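Local coordinates for uncharacterized protein MG376 homolog (Mycoplasma pneumoniae, PDB 2HQL), which probably binds single-stranded DNA as a small OB-fold protein, its precise cellular role being uncharacterized, at residues A[20-23]-A[24-28]; A[96-99]-A[100-103]. One frame throughout, in Å; residues are numbered along the deposited sequence.

Following the chain from the N terminus, contact 1 (20-23 with 24-28) comes first, closing the hairpin loop through which strand 9-22 turns back into strand 28-39 of the OB-fold sheet. The chain then runs through strand 42-53, helix 54-64 and strand 69-81 before strand 86-96, ending at Ile96, delivers it to contact 2 (96-99 with 100-103), a turn that opens the C-terminal tail. The two contacts lie in series, neither nested nor crossing, with centres about 25 Å apart and no touch between them. Trp22 of contact 1 packs on helix 54-64, whereas Phe97 and Ile103 of contact 2 lie against Ser71 of strand 69-81.

Contact 1: A[20-23]-A[24-28]; sequences SCWS and VKKTG
Trp22 and Lys26 face each other across the tip of a beta hairpin, the connection between strands 9-22 and 28-39 of this OB fold, where Ser23 to Lys26 form a type I beta turn. The lysine chain crosses the indole obliquely over one face. Its CE sits 3.5 Å from the centroid of the five-membered ring, close to the ring normal, a CH-pi contact. NZ lies farther out over the same ring, 4.4 Å from that centroid, and makes a cation-pi interaction. A bend about the CG-CD bond (chi3 100°) swings CE back over the indole, while CB lies 3.6 Å from Trp22 CE3. The left-handed backbone conformation of Lys26 turns the chain back toward Gly28 after the type I turn. At the benzo end of the indole, Gly28 O approaches CE3 obliquely at 3.1 Å. On the pyrrole side NE1 is hydrogen-bonded to Glu61 of helix 54-64, which helps fix the rotation of the indole. Phe29 and Tyr58 also meet its rings.

Behind this contact, backbone bonds and one serine hydroxyl hold the loop. The bond from Lys26 N to Ser23 O, 3.2 Å long, is bent at the hydrogen, and its donor also stands well above the carbonyl plane. The hairpin is closed more squarely by Ser23 N, whose bond to Gly28 O, 3.2 Å long, is nearly straight (172° at the hydrogen). Gly28 thus presents its carbonyl oxygen to both the Ser23 N-H and the indole. It uses its N-H too: with chi1 at 58°, Ser23 places OG between its own N and carbonyl carbon, turned toward the returning strand, where OG accepts a 3.2 Å hydrogen bond from Gly28 N.

Contact 2: A[96-99]-A[100-103]; sequences IFNP and KNEI
Asn98 O is gripped twice as the chain leaves the last strand of the OB fold. Asn101 N donates to it over 2.7 Å, closing the type I beta turn from Asn98 to Asn101; the bond is fairly straight at the hydrogen (166°), although the donor stands above the carbonyl plane. A water gives the second bond, 2.6 Å to Asn98 O, and its other hydrogen goes to Asn101 O at 2.8 Å. The solvent molecule therefore bridges the two ends of the turn, joining carbonyl oxygens that could not bond to each other directly.

On the outer part of the turn, the Asn98 side chain points away from its own backbone N (chi1 164°), which slants it across the start of the Lys100 side chain. Lys100 CB packs against the amide, 3.1 Å from Asn98 ND2, with Asn98 OD1 a little farther off; beyond it the lysine chain runs extended, its end leading away from the turn.

Past the turn, Ile103 returns to Phe97. The two side chains cross at about a right angle, with Ile103 CG1 over one face of the ring, 4.2 Å from its centroid and displaced toward the rim, a CH-pi contact. Ile103 CD1 hangs past the rim, 3.2 Å from Phe97 CD2, a tight approach.

These apolar groups rest against strand 69-81: Phe97 shares backbone hydrogen bonding with Ser71 and touches Glu73, and Ile103 also lies on Ser71. Ile103 meets Leu8 of the second subunit as well, while Ile96, ending strand 86-96, packs on Leu56, Leu60 and His63 of helix 54-64.

Contact 1: A[20-23]-A[24-28]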
# COMPACT_ATOMS: atom_id res chain seq x y z
N SER A 20 12.37 -2.45 -14.22
CA SER A 20 12.43 -1.05 -13.79
C SER A 20 12.72 -0.13 -14.96
O SER A 20 13.21 -0.57 -15.99
CB SER A 20 13.52 -0.88 -12.73
OG SER A 20 14.80 -1.10 -13.29
N CYS A 21 12.41 1.16 -14.81
CA CYS A 21 12.68 2.12 -15.88
C CYS A 21 12.59 3.58 -15.45
O CYS A 21 11.94 3.91 -14.45
CB CYS A 21 11.73 1.88 -17.06
SG CYS A 21 10.00 2.29 -16.76
N TRP A 22 13.23 4.43 -16.24
CA TRP A 22 13.26 5.87 -16.00
C TRP A 22 12.14 6.58 -16.72
O TRP A 22 11.79 6.21 -17.85
CB TRP A 22 14.60 6.47 -16.47
CG TRP A 22 15.78 6.17 -15.59
CD1 TRP A 22 16.74 5.20 -15.78
CD2 TRP A 22 16.14 6.87 -14.39
NE1 TRP A 22 17.67 5.26 -14.77
CE2 TRP A 22 17.33 6.27 -13.90
CE3 TRP A 22 15.57 7.93 -13.67
CZ2 TRP A 22 17.97 6.71 -12.74
CZ3 TRP A 22 16.20 8.37 -12.51
CH2 TRP A 22 17.39 7.76 -12.05
N SER A 23 11.57 7.59 -16.07
CA SER A 23 10.51 8.41 -16.66
C SER A 23 11.22 9.20 -17.74
O SER A 23 12.44 9.11 -17.87
CB SER A 23 9.92 9.35 -15.61
OG SER A 23 10.93 10.19 -15.08
N VAL A 24 10.48 10.01 -18.50
CA VAL A 24 11.08 10.75 -19.60
C VAL A 24 12.25 11.68 -19.27
O VAL A 24 13.35 11.45 -19.75
CB VAL A 24 10.01 11.52 -20.38
CG1 VAL A 24 10.64 12.18 -21.62
CG2 VAL A 24 8.90 10.56 -20.81
N LYS A 25 12.04 12.71 -18.45
CA LYS A 25 13.15 13.60 -18.10
C LYS A 25 13.92 13.05 -16.89
O LYS A 25 14.65 13.78 -16.23
CB LYS A 25 12.63 15.01 -17.77
CG LYS A 25 12.04 15.76 -18.96
CD LYS A 25 11.57 17.16 -18.58
CE LYS A 25 12.73 18.10 -18.21
NZ LYS A 25 12.29 19.52 -17.97
N LYS A 26 13.76 11.75 -16.65
CA LYS A 26 14.38 11.03 -15.54
C LYS A 26 14.08 11.62 -14.18
O LYS A 26 14.86 11.48 -13.24
CB LYS A 26 15.89 10.90 -15.74
CG LYS A 26 16.22 9.88 -16.81
CD LYS A 26 17.70 9.81 -17.12
CE LYS A 26 18.36 8.64 -16.45
NZ LYS A 26 19.76 8.49 -16.90
N THR A 27 12.92 12.27 -14.10
CA THR A 27 12.42 12.87 -12.86
C THR A 27 12.40 11.80 -11.74
O THR A 27 12.58 12.11 -10.56
CB THR A 27 10.97 13.36 -13.05
OG1 THR A 27 10.77 13.78 -14.41
CG2 THR A 27 10.67 14.50 -12.09
N GLY A 28 12.16 10.55 -12.14
CA GLY A 28 12.12 9.45 -11.19
C GLY A 28 12.49 8.12 -11.81
O GLY A 28 12.55 7.96 -13.03

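Contact 2: A[96-99]-A[100-103]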
# COMPACT_ATOMS: atom_id res chain seq x y z
N ILE A 96 15.86 3.08 1.60
CA ILE A 96 16.27 1.77 1.12
C ILE A 96 17.14 1.15 2.20
O ILE A 96 18.00 1.82 2.78
CB ILE A 96 17.11 1.85 -0.17
CG1 ILE A 96 16.29 2.46 -1.30
CG2 ILE A 96 17.58 0.45 -0.57
CD1 ILE A 96 17.04 2.57 -2.61
N PHE A 97 16.91 -0.12 2.48
CA PHE A 97 17.68 -0.80 3.52
C PHE A 97 18.79 -1.69 2.95
O PHE A 97 18.79 -2.04 1.76
CB PHE A 97 16.75 -1.65 4.39
CG PHE A 97 15.66 -0.85 5.08
CD1 PHE A 97 15.98 0.10 6.05
CD2 PHE A 97 14.32 -1.07 4.77
CE1 PHE A 97 14.99 0.82 6.71
CE2 PHE A 97 13.31 -0.36 5.43
CZ PHE A 97 13.65 0.59 6.40
N ASN A 98 19.75 -2.03 3.80
CA ASN A 98 20.85 -2.90 3.41
C ASN A 98 20.30 -4.31 3.33
O ASN A 98 19.78 -4.84 4.32
CB ASN A 98 21.98 -2.82 4.45
CG ASN A 98 22.97 -3.97 4.33
OD1 ASN A 98 23.29 -4.41 3.23
ND2 ASN A 98 23.47 -4.44 5.46
N PRO A 99 20.40 -4.95 2.15
CA PRO A 99 19.89 -6.31 1.98
C PRO A 99 20.50 -7.34 2.94
O PRO A 99 20.21 -8.54 2.86
CB PRO A 99 20.21 -6.61 0.51
CG PRO A 99 21.41 -5.77 0.25
CD PRO A 99 21.06 -4.47 0.92
N LYS A 100 21.32 -6.86 3.86
CA LYS A 100 21.96 -7.73 4.83
C LYS A 100 21.37 -7.47 6.21
O LYS A 100 21.73 -8.13 7.18
CB LYS A 100 23.47 -7.49 4.85
CG LYS A 100 24.17 -7.85 3.54
CD LYS A 100 25.65 -7.47 3.57
CE LYS A 100 26.36 -7.84 2.27
NZ LYS A 100 27.81 -7.45 2.32
N ASN A 101 20.47 -6.49 6.29
CA ASN A 101 19.86 -6.13 7.56
C ASN A 101 18.43 -6.62 7.77
O ASN A 101 17.59 -6.53 6.87
CB ASN A 101 19.88 -4.61 7.76
CG ASN A 101 21.24 -4.08 8.17
OD1 ASN A 101 21.95 -4.73 8.94
ND2 ASN A 101 21.60 -2.91 7.68
N GLU A 102 18.18 -7.14 8.96
CA GLU A 102 16.86 -7.58 9.37
C GLU A 102 16.14 -6.34 9.90
O GLU A 102 16.57 -5.72 10.88
CB GLU A 102 16.97 -8.62 10.49
CG GLU A 102 15.66 -8.91 11.21
CD GLU A 102 15.88 -9.74 12.45
OE1 GLU A 102 16.33 -10.90 12.31
OE2 GLU A 102 15.62 -9.24 13.57
N ILE A 103 15.04 -5.98 9.25
CA ILE A 103 14.29 -4.83 9.71
C ILE A 103 13.49 -5.26 10.93
O ILE A 103 13.75 -6.33 11.47
CB ILE A 103 13.42 -4.29 8.57
CG1 ILE A 103 14.32 -4.02 7.37
CG2 ILE A 103 12.81 -2.95 8.94
CD1 ILE A 103 13.60 -3.92 6.06
O HOH W 1 17.30 -5.76 4.18